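Local coordinates for protein 2-oxoglutarate carboxylase small subunit (Hydrogenobacter thermophilus, PDB 7KCT) that belongs to the biotin carboxylase family, with an ATP-grasp region, and binds adenosine-5'-diphosphate, a bicarbonate ion and a magnesium ion, at residues Tyr418-Gly422 with Val423-Ile427; Pro428-Ile431 with Asn432-Lys435; Glu43-Thr47 with Ala48-Lys52; Asp315-Lys318 with Trp319-Ile323. One frame throughout, in Å; residues are numbered along the deposited sequence.

Contact 1. Residues Tyr418-Gly422 with Val423-Ile427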
loop_
_atom_site.group_PDB
_atom_site.type_symbol
_atom_site.label_atom_id
_atom_site.label_comp_id
_atom_site.label_asym_id
_atom_site.label_seq_id
_atom_site.Cartn_x
_atom_site.Cartn_y
_atom_site.Cartn_z
ATOM N N TYR A 418 13.446 2.010 -3.244
ATOM C CA TYR A 418 12.802 2.761 -4.306
ATOM C C TYR A 418 13.869 3.176 -5.317
ATOM O O TYR A 418 14.645 4.106 -5.062
ATOM C CB TYR A 418 12.082 3.974 -3.719
ATOM C CG TYR A 418 10.892 4.507 -4.514
ATOM C CD1 TYR A 418 10.832 4.425 -5.895
ATOM C CD2 TYR A 418 9.813 5.083 -3.848
ATOM C CE1 TYR A 418 9.728 4.909 -6.595
ATOM C CE2 TYR A 418 8.733 5.609 -4.531
ATOM C CZ TYR A 418 8.681 5.521 -5.903
ATOM O OH TYR A 418 7.560 6.027 -6.556
ATOM N N GLU A 419 13.877 2.524 -6.482
ATOM C CA GLU A 419 14.892 2.780 -7.508
ATOM C C GLU A 419 14.346 3.774 -8.529
ATOM O O GLU A 419 13.304 3.509 -9.149
ATOM C CB GLU A 419 15.321 1.497 -8.234
ATOM C CG GLU A 419 16.469 1.796 -9.266
ATOM C CD GLU A 419 17.123 0.575 -9.856
ATOM O OE1 GLU A 419 18.266 0.688 -10.377
ATOM O OE2 GLU A 419 16.479 -0.471 -9.841
ATOM N N ILE A 420 15.068 4.892 -8.728
ATOM C CA ILE A 420 14.770 5.899 -9.758
ATOM C C ILE A 420 16.104 6.342 -10.345
ATOM O O ILE A 420 16.960 6.845 -9.608
ATOM C CB ILE A 420 14.022 7.144 -9.228
ATOM C CG1 ILE A 420 12.739 6.724 -8.494
ATOM C CG2 ILE A 420 13.607 8.112 -10.358
ATOM C CD1 ILE A 420 11.875 7.797 -7.871
ATOM N N SER A 421 16.319 6.096 -11.632
ATOM C CA SER A 421 17.498 6.655 -12.278
ATOM C C SER A 421 17.055 7.544 -13.431
ATOM O O SER A 421 15.935 7.458 -13.963
ATOM C CB SER A 421 18.483 5.575 -12.800
ATOM O OG SER A 421 17.959 5.020 -13.964
ATOM N N GLY A 422 17.975 8.361 -13.878
ATOM C CA GLY A 422 17.709 9.247 -14.974
ATOM C C GLY A 422 17.656 10.689 -14.568
ATOM O O GLY A 422 17.932 11.537 -15.357
ATOM N N VAL A 423 17.270 10.942 -13.334
ATOM C CA VAL A 423 17.214 12.269 -12.779
ATOM C C VAL A 423 17.621 12.195 -11.326
ATOM O O VAL A 423 17.526 11.177 -10.720
ATOM C CB VAL A 423 15.806 12.873 -12.853
ATOM C CG1 VAL A 423 15.434 13.237 -14.261
ATOM C CG2 VAL A 423 14.786 11.952 -12.261
ATOM N N LYS A 424 18.068 13.287 -10.775
ATOM C CA LYS A 424 18.416 13.323 -9.390
ATOM C C LYS A 424 17.128 13.434 -8.592
ATOM O O LYS A 424 16.194 14.012 -9.042
ATOM C CB LYS A 424 19.264 14.544 -9.116
ATOM C CG LYS A 424 20.709 14.270 -8.865
ATOM C CD LYS A 424 21.462 13.992 -10.125
ATOM C CE LYS A 424 22.962 14.052 -9.879
ATOM N NZ LYS A 424 23.467 15.398 -10.236
ATOM N N THR A 425 17.076 12.863 -7.409
ATOM C CA THR A 425 15.877 12.959 -6.590
ATOM C C THR A 425 16.209 13.251 -5.123
ATOM O O THR A 425 17.324 13.170 -4.737
ATOM C CB THR A 425 14.981 11.653 -6.660
ATOM O OG1 THR A 425 15.513 10.649 -5.829
ATOM C CG2 THR A 425 14.736 11.123 -8.017
ATOM N N THR A 426 15.190 13.380 -4.265
ATOM C CA THR A 426 15.370 13.549 -2.833
ATOM C C THR A 426 15.576 12.243 -2.084
ATOM O O THR A 426 15.752 12.291 -0.859
ATOM C CB THR A 426 14.161 14.244 -2.216
ATOM O OG1 THR A 426 12.992 13.547 -2.653
ATOM C CG2 THR A 426 14.067 15.672 -2.670
ATOM N N ILE A 427 15.559 11.076 -2.750
ATOM C CA ILE A 427 15.575 9.802 -2.014
ATOM C C ILE A 427 16.805 9.677 -1.114
ATOM O O ILE A 427 16.646 9.365 0.078
ATOM C CB ILE A 427 15.432 8.628 -2.987
ATOM C CG1 ILE A 427 14.001 8.584 -3.504
ATOM C CG2 ILE A 427 15.837 7.309 -2.312
ATOM C CD1 ILE A 427 13.783 7.619 -4.687
HETATM O O HOH W 1 18.332 9.260 -8.926
#
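Between Tyr418 and Ile427, whose CA atoms end 7.9 Å apart, the chain folds back on itself: the end-to-end directions of 418-422 and 423-427 differ by 158°. Gly422 makes the bend at a positive phi, a region that glycine enters readily. The inner side of the loop is filled by branched apolar groups. Ile427 reaches back with its terminal methyl, and CD1 lies 3.7 Å from Ile420 CD1, the two side chains meeting at about a right angle. The same methyl sits 4.1 Å from Tyr418 CB, so one carbon contacts both residues, while the Tyr418 ring leads away toward Tyr366, whose hydroxyl is hydrogen-bonded to Tyr418 OH. Nearer the bend, Ile420 CG2 meets Thr425 CG2 at 4.0 Å, with Val423 CG2 a looser neighbour. Thr425 holds OG1 between its backbone N and carbonyl carbon (chi1 79°). From there OG1 accepts from Ile427 N at 3.1 Å along a nearly straight N-H...O line of 169°, which caps the start of helix 427-435 and leaves the methyl turned to Ile420. The polar link between the arms is a water that donates to Ile420 O at 2.9 Å and to Val423 O at 2.7 Å. Strand 419-420 itself pairs antiparallel with strand 366-367, and Ile420 and Ile427 both rest on Ile347 of strand 341-351. The loop is therefore closed by methyl contacts and a shared water rather than by direct backbone pairing, while the side-chain hydrogen bond made within it, from Ile427 N to Thr425 OG1, serves the helix start.

Contact 2. Residues Pro428-Ile431 with Asn432-Lys435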
loop_
_atom_site.group_PDB
_atom_site.type_symbol
_atom_site.label_atom_id
_atom_site.label_comp_id
_atom_site.label_asym_id
_atom_site.label_seq_id
_atom_site.Cartn_x
_atom_site.Cartn_y
_atom_site.Cartn_z
ATOM N N PRO A 428 18.023 9.898 -1.590
ATOM C CA PRO A 428 19.170 9.721 -0.674
ATOM C C PRO A 428 19.113 10.655 0.550
ATOM O O PRO A 428 19.446 10.241 1.672
ATOM C CB PRO A 428 20.387 10.012 -1.553
ATOM C CG PRO A 428 19.897 9.842 -3.014
ATOM C CD PRO A 428 18.432 10.200 -2.976
ATOM N N LEU A 429 18.704 11.910 0.361
ATOM C CA LEU A 429 18.531 12.794 1.522
ATOM C C LEU A 429 17.493 12.241 2.476
ATOM O O LEU A 429 17.669 12.281 3.692
ATOM C CB LEU A 429 18.139 14.198 1.054
ATOM C CG LEU A 429 17.657 15.170 2.123
ATOM C CD1 LEU A 429 18.885 15.798 2.788
ATOM C CD2 LEU A 429 16.761 16.212 1.514
ATOM N N LEU A 430 16.363 11.762 1.946
ATOM C CA LEU A 430 15.317 11.269 2.825
ATOM C C LEU A 430 15.783 10.066 3.633
ATOM O O LEU A 430 15.390 9.894 4.806
ATOM C CB LEU A 430 14.076 10.940 1.997
ATOM C CG LEU A 430 13.455 12.155 1.287
ATOM C CD1 LEU A 430 12.475 11.711 0.227
ATOM C CD2 LEU A 430 12.765 13.087 2.307
ATOM N N ILE A 431 16.596 9.202 3.024
ATOM C CA ILE A 431 17.123 8.052 3.759
ATOM C C ILE A 431 17.919 8.526 4.968
ATOM O O ILE A 431 17.812 7.968 6.075
ATOM C CB ILE A 431 17.975 7.170 2.823
ATOM C CG1 ILE A 431 17.089 6.452 1.794
ATOM C CG2 ILE A 431 18.786 6.174 3.615
ATOM C CD1 ILE A 431 17.860 5.859 0.603
ATOM N N ASN A 432 18.736 9.564 4.773
ATOM C CA ASN A 432 19.586 10.048 5.867
ATOM C C ASN A 432 18.759 10.668 6.988
ATOM O O ASN A 432 19.139 10.594 8.156
ATOM C CB ASN A 432 20.611 11.058 5.338
ATOM C CG ASN A 432 21.793 10.400 4.631
ATOM O OD1 ASN A 432 22.051 9.228 4.809
ATOM N ND2 ASN A 432 22.505 11.160 3.838
ATOM N N ILE A 433 17.665 11.357 6.650
ATOM C CA ILE A 433 16.766 11.866 7.683
ATOM C C ILE A 433 16.225 10.722 8.530
ATOM O O ILE A 433 16.240 10.775 9.770
ATOM C CB ILE A 433 15.642 12.698 7.034
ATOM C CG1 ILE A 433 16.238 13.888 6.265
ATOM C CG2 ILE A 433 14.664 13.143 8.082
ATOM C CD1 ILE A 433 15.227 14.755 5.501
ATOM N N MET A 434 15.782 9.645 7.877
ATOM C CA MET A 434 15.247 8.519 8.622
ATOM C C MET A 434 16.310 7.875 9.515
ATOM O O MET A 434 15.979 7.309 10.556
ATOM C CB MET A 434 14.681 7.464 7.665
ATOM C CG MET A 434 13.501 7.929 6.797
ATOM S SD MET A 434 12.147 8.603 7.811
ATOM C CE MET A 434 11.847 10.198 7.076
ATOM N N LYS A 435 17.586 7.969 9.143
ATOM C CA LYS A 435 18.665 7.440 9.980
ATOM C C LYS A 435 19.155 8.426 11.046
ATOM O O LYS A 435 20.005 8.076 11.876
ATOM C CB LYS A 435 19.848 7.048 9.087
ATOM C CG LYS A 435 19.629 5.866 8.184
ATOM C CD LYS A 435 20.826 5.811 7.212
ATOM C CE LYS A 435 20.846 4.523 6.441
ATOM N NZ LYS A 435 21.916 4.539 5.405
#
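Asn432, whose backbone N donates to Pro428 O one helical turn earlier at 3.3 Å, has its ND2 gripped by two carbonyl oxygens, Val455 O and Asp457 O. With CG anti to its own carbonyl carbon (chi1 -78°), the Asn432 amide is carried back along the helix toward Pro428, and the tail of the chain ties down on it there. Three further bonds of the same i to i+4 pattern make this stretch regular alpha helix. Ile433 N reaches Leu429 O at 3.1 Å, and Met434 N is also 3.1 Å from Leu430 O. The last, from Lys435 N to Ile431 O, is the most bent of the four, at 140°. The side chains sort into two faces. On the buried one, Ile433 CD1 comes within 4.2 Å of Leu429 CG and more loosely approaches Leu430 CD2, while Met434 CG lies 3.4 Å from Leu430 O before its chain bends. On the more exposed one, Lys435 runs fully extended alongside Ile431, both pointing the same way, and its CE lies 3.9 Å from Ile431 CG2. Helix 427-435 thus lies wedged in its surroundings: Leu430 and Met434 press on helix 404-417 and strand 341-351, and Leu429 and Leu430 on strand 244-250.

Contact 3. Residues Glu43-Thr47 with Ala48-Lys52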
loop_
_atom_site.group_PDB
_atom_site.type_symbol
_atom_site.label_atom_id
_atom_site.label_comp_id
_atom_site.label_asym_id
_atom_site.label_seq_id
_atom_site.Cartn_x
_atom_site.Cartn_y
_atom_site.Cartn_z
ATOM N N GLU A 43 -0.283 19.082 -24.739
ATOM C CA GLU A 43 0.412 18.293 -25.755
ATOM C C GLU A 43 1.776 17.783 -25.262
ATOM O O GLU A 43 2.241 16.736 -25.707
ATOM C CB GLU A 43 0.568 19.122 -27.056
ATOM N N ILE A 44 2.451 18.487 -24.355
ATOM C CA ILE A 44 3.753 17.961 -23.937
ATOM C C ILE A 44 3.662 16.714 -23.058
ATOM O O ILE A 44 4.680 16.045 -22.854
ATOM C CB ILE A 44 4.613 18.972 -23.153
ATOM C CG1 ILE A 44 3.808 19.491 -21.959
ATOM C CG2 ILE A 44 5.120 20.086 -24.113
ATOM C CD1 ILE A 44 4.624 20.060 -20.882
ATOM N N GLU A 45 2.473 16.371 -22.550
ATOM C CA GLU A 45 2.247 15.274 -21.608
ATOM C C GLU A 45 1.269 14.265 -22.203
ATOM O O GLU A 45 0.388 13.732 -21.522
ATOM C CB GLU A 45 1.721 15.824 -20.284
ATOM C CG GLU A 45 2.768 16.390 -19.341
ATOM C CD GLU A 45 2.252 16.468 -17.904
ATOM O OE1 GLU A 45 1.113 16.972 -17.685
ATOM O OE2 GLU A 45 3.002 15.992 -17.008
ATOM N N SER A 46 1.385 13.992 -23.507
ATOM C CA SER A 46 0.358 13.159 -24.124
ATOM C C SER A 46 0.451 11.720 -23.638
ATOM O O SER A 46 -0.546 10.991 -23.725
ATOM C CB SER A 46 0.479 13.200 -25.654
ATOM O OG SER A 46 1.840 13.011 -25.999
ATOM N N THR A 47 1.575 11.328 -23.037
ATOM C CA THR A 47 1.693 9.999 -22.476
ATOM C C THR A 47 1.439 9.980 -20.967
ATOM O O THR A 47 1.694 8.963 -20.346
ATOM C CB THR A 47 3.087 9.414 -22.739
ATOM O OG1 THR A 47 4.069 10.228 -22.075
ATOM C CG2 THR A 47 3.413 9.395 -24.214
ATOM N N ALA A 48 0.895 11.041 -20.392
ATOM C CA ALA A 48 0.709 11.115 -18.943
ATOM C C ALA A 48 -0.167 9.973 -18.440
ATOM O O ALA A 48 -1.120 9.551 -19.106
ATOM C CB ALA A 48 0.064 12.436 -18.537
ATOM N N ARG A 49 0.160 9.495 -17.243
ATOM C CA ARG A 49 -0.608 8.421 -16.619
ATOM C C ARG A 49 -2.057 8.821 -16.326
ATOM O O ARG A 49 -2.971 7.997 -16.483
ATOM C CB ARG A 49 0.109 7.986 -15.348
ATOM C CG ARG A 49 -0.598 6.906 -14.619
ATOM C CD ARG A 49 -0.809 5.664 -15.466
ATOM N NE ARG A 49 0.372 5.305 -16.261
ATOM C CZ ARG A 49 0.416 4.331 -17.181
ATOM N NH1 ARG A 49 -0.663 3.603 -17.496
ATOM N NH2 ARG A 49 1.543 4.128 -17.850
ATOM N N HIS A 50 -2.306 10.081 -15.902
ATOM C CA HIS A 50 -3.688 10.463 -15.628
ATOM C C HIS A 50 -4.539 10.438 -16.886
ATOM O O HIS A 50 -5.725 10.141 -16.804
ATOM C CB HIS A 50 -3.761 11.838 -14.946
ATOM C CG HIS A 50 -3.484 13.035 -15.827
ATOM N ND1 HIS A 50 -2.213 13.460 -16.150
ATOM C CD2 HIS A 50 -4.321 13.961 -16.340
ATOM C CE1 HIS A 50 -2.285 14.570 -16.864
ATOM N NE2 HIS A 50 -3.555 14.915 -16.951
ATOM N N VAL A 51 -3.935 10.718 -18.053
ATOM C CA VAL A 51 -4.619 10.603 -19.345
ATOM C C VAL A 51 -4.956 9.146 -19.675
ATOM O O VAL A 51 -6.035 8.868 -20.190
ATOM C CB VAL A 51 -3.776 11.262 -20.458
ATOM C CG1 VAL A 51 -4.366 10.985 -21.909
ATOM C CG2 VAL A 51 -3.613 12.762 -20.156
ATOM N N LYS A 52 -4.055 8.197 -19.381
ATOM C CA LYS A 52 -4.370 6.786 -19.631
ATOM C C LYS A 52 -5.456 6.260 -18.690
ATOM O O LYS A 52 -6.311 5.457 -19.102
ATOM C CB LYS A 52 -3.102 5.943 -19.500
ATOM C CG LYS A 52 -2.161 6.056 -20.693
ATOM C CD LYS A 52 -0.716 5.640 -20.332
ATOM C CE LYS A 52 0.124 5.359 -21.596
ATOM N NZ LYS A 52 -0.166 3.935 -22.119
#
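A type I beta turn from Glu45 to Ala48 feeds the chain from strand 36-41 into helix 49-53, with Ala48 in the N-cap position. Ala48 N donates to Glu45 O at 3.0 Å, but the donor stands 61° out of the carbonyl plane, so the bond is not directed along a lone pair. The Ala48 methyl tucks in beside the turn, 3.3 Å from Glu45 O and 4.2 Å from Glu45 CB. Ala48 O then accepts from Lys52 N at 3.2 Å and begins the helix. Deeper in, Glu45 OE1 approaches the edge of the His50 ring near its plane, 4.2 Å from CE1; this carboxylate is bound by Arg19 through OE2, and His50 NE2 by Ile40 O. On the outer side Lys52 passes over the Thr47 carbonyl, with CD 4.1 Å from Thr47 O. Lys52 CD also lies 3.3 Å above the plane of the Arg49 guanidinium, offset toward its rim. Both cations meet Glu419 of the second subunit in salt bridges, and Arg49 makes a cation-pi contact with Tyr367 of that subunit. Because the lysine meets the guanidinium through an aliphatic carbon, both cationic ends can converge on one carboxylate, consistent with a charge-paired interface.

Contact 4. Residues Asp315-Lys318 with Trp319-Ile323; sequences DIVK and WQIRI
Asp315 meets Trp319 as the N-cap residue of helix 316-324, in the ATP-grasp part of the chain, and the capped start and the buried side of this helix are closely packed. Asp315 swings CG away from its backbone N (chi1 -176°), which places the carboxylate at the helix end. OD1 accepts from Lys318 N at 3.0 Å, nearly straight at 166°, although the N-H comes from 54° above the carboxylate plane; the same oxygen is salt-bridged to Arg25, so it is gripped twice. Regular i to i+4 bonds follow, Gln320 N to Ile316 O being the shortest across this turn at 2.8 Å. On the buried side Val317 and Ile321 face helix 20-32, and Gln320 lays OE1 near Val317 CG2, at 4.0 Å, while bonding to His87. By contrast, the more open side is that of Arg322, which is partly exposed, though Lys318 beside it is buried. Lys318 passes over one face of the guanidinium, with CD 3.3 Å from Arg322 NH1, a contact made by the aliphatic part of the lysine. The two charged ends stay 5.1 Å apart, measured from Lys318 NZ to Arg322 NH2, and NZ is salt-bridged to Glu32, which would ease their repulsion; Arg322 NE makes a weak, long ion pair with Glu327. The Trp319 indole presents its edge to Asp315 O, with CD1 3.1 Å away near the ring plane. Beside it one water accepts from Asp315 N at 2.9 Å and, weakly, from Trp319 NE1.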
loop_
_atom_site.group_PDB
_atom_site.type_symbol
_atom_site.label_atom_id
_atom_site.label_comp_id
_atom_site.label_asym_id
_atom_site.label_seq_id
_atom_site.Cartn_x
_atom_site.Cartn_y
_atom_site.Cartn_z
ATOM N N ASP A 315 -11.260 8.107 4.132
ATOM C CA ASP A 315 -10.855 8.430 2.751
ATOM C C ASP A 315 -11.313 9.848 2.412
ATOM O O ASP A 315 -12.480 10.080 2.086
ATOM C CB ASP A 315 -11.452 7.405 1.802
ATOM C CG ASP A 315 -11.009 7.597 0.389
ATOM O OD1 ASP A 315 -10.698 8.761 -0.002
ATOM O OD2 ASP A 315 -11.028 6.582 -0.343
ATOM N N ILE A 316 -10.407 10.822 2.539
ATOM C CA ILE A 316 -10.798 12.230 2.445
ATOM C C ILE A 316 -11.259 12.621 1.033
ATOM O O ILE A 316 -12.215 13.395 0.865
ATOM C CB ILE A 316 -9.637 13.113 2.917
ATOM C CG1 ILE A 316 -9.323 12.887 4.392
ATOM C CG2 ILE A 316 -9.970 14.548 2.587
ATOM C CD1 ILE A 316 -7.879 13.416 4.747
ATOM N N VAL A 317 -10.561 12.162 -0.001
ATOM C CA VAL A 317 -10.946 12.532 -1.365
ATOM C C VAL A 317 -12.310 11.934 -1.730
ATOM O O VAL A 317 -13.140 12.596 -2.361
ATOM C CB VAL A 317 -9.855 12.099 -2.358
ATOM C CG1 VAL A 317 -10.253 12.386 -3.787
ATOM C CG2 VAL A 317 -8.567 12.838 -2.072
ATOM N N LYS A 318 -12.527 10.648 -1.435
ATOM C CA LYS A 318 -13.836 10.072 -1.702
ATOM C C LYS A 318 -14.924 10.867 -0.976
ATOM O O LYS A 318 -15.997 11.118 -1.540
ATOM C CB LYS A 318 -13.854 8.595 -1.304
ATOM C CG LYS A 318 -15.040 7.841 -1.876
ATOM C CD LYS A 318 -15.042 6.350 -1.558
ATOM C CE LYS A 318 -14.001 5.586 -2.327
ATOM N NZ LYS A 318 -14.229 4.102 -2.202
ATOM N N TRP A 319 -14.658 11.283 0.280
ATOM C CA TRP A 319 -15.639 12.081 1.020
ATOM C C TRP A 319 -15.841 13.446 0.377
ATOM O O TRP A 319 -16.977 13.936 0.320
ATOM C CB TRP A 319 -15.240 12.221 2.521
ATOM C CG TRP A 319 -15.800 11.059 3.260
ATOM C CD1 TRP A 319 -15.108 10.013 3.811
ATOM C CD2 TRP A 319 -17.197 10.767 3.469
ATOM N NE1 TRP A 319 -15.983 9.088 4.311
ATOM C CE2 TRP A 319 -17.266 9.542 4.154
ATOM C CE3 TRP A 319 -18.389 11.449 3.176
ATOM C CZ2 TRP A 319 -18.489 8.961 4.532
ATOM C CZ3 TRP A 319 -19.593 10.882 3.562
ATOM C CH2 TRP A 319 -19.635 9.648 4.227
ATOM N N GLN A 320 -14.776 14.089 -0.115
ATOM C CA GLN A 320 -14.984 15.313 -0.871
ATOM C C GLN A 320 -16.075 15.104 -1.916
ATOM O O GLN A 320 -16.978 15.923 -2.072
ATOM C CB GLN A 320 -13.686 15.768 -1.545
ATOM C CG GLN A 320 -12.721 16.630 -0.717
ATOM C CD GLN A 320 -11.513 17.019 -1.532
ATOM O OE1 GLN A 320 -10.776 16.150 -2.041
ATOM N NE2 GLN A 320 -11.355 18.307 -1.757
ATOM N N ILE A 321 -15.973 14.014 -2.671
ATOM C CA ILE A 321 -16.861 13.809 -3.802
ATOM C C ILE A 321 -18.275 13.518 -3.325
ATOM O O ILE A 321 -19.236 14.040 -3.869
ATOM C CB ILE A 321 -16.321 12.672 -4.684
ATOM C CG1 ILE A 321 -14.995 13.112 -5.316
ATOM C CG2 ILE A 321 -17.335 12.345 -5.784
ATOM C CD1 ILE A 321 -14.174 11.992 -5.823
ATOM N N ARG A 322 -18.421 12.702 -2.293
ATOM C CA ARG A 322 -19.731 12.428 -1.734
ATOM C C ARG A 322 -20.386 13.681 -1.162
ATOM O O ARG A 322 -21.609 13.850 -1.263
ATOM C CB ARG A 322 -19.605 11.388 -0.640
ATOM C CG ARG A 322 -19.379 9.989 -1.081
ATOM C CD ARG A 322 -19.041 9.102 0.138
ATOM N NE ARG A 322 -19.249 7.742 -0.263
ATOM C CZ ARG A 322 -18.452 6.722 0.022
ATOM N NH1 ARG A 322 -17.349 6.887 0.762
ATOM N NH2 ARG A 322 -18.764 5.519 -0.462
ATOM N N ILE A 323 -19.610 14.491 -0.434
ATOM C CA ILE A 323 -20.108 15.728 0.147
ATOM C C ILE A 323 -20.594 16.655 -0.943
ATOM O O ILE A 323 -21.648 17.279 -0.823
ATOM C CB ILE A 323 -18.999 16.393 0.995
ATOM C CG1 ILE A 323 -18.853 15.758 2.352
ATOM C CG2 ILE A 323 -19.240 17.875 1.163
ATOM C CD1 ILE A 323 -17.497 16.073 2.993
HETATM O O HOH W 2 -13.680 6.543 4.499
#

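Overall arrangement
Contacts 1 and 2 adjoin in the chain: the capped loop of 418-427 runs straight into helix 427-435, and both pack on strand 341-351. Contacts 3 and 4 lie in other parts of the chain, their centres about 25 Å apart, yet each packs on helix 20-32 and each touches the second subunit. Contact 4 is the most buried, with charges paired inside the fold, whereas contact 3 keeps exposed residues and sends its cations across the interface. Their partner there is Glu419, a residue of the 418-422 segment in the other subunit, so contacts 1 and 3 meet between chains although about 12 Å separates their nearest atoms within one. Contact 2 is chiefly apolar inward.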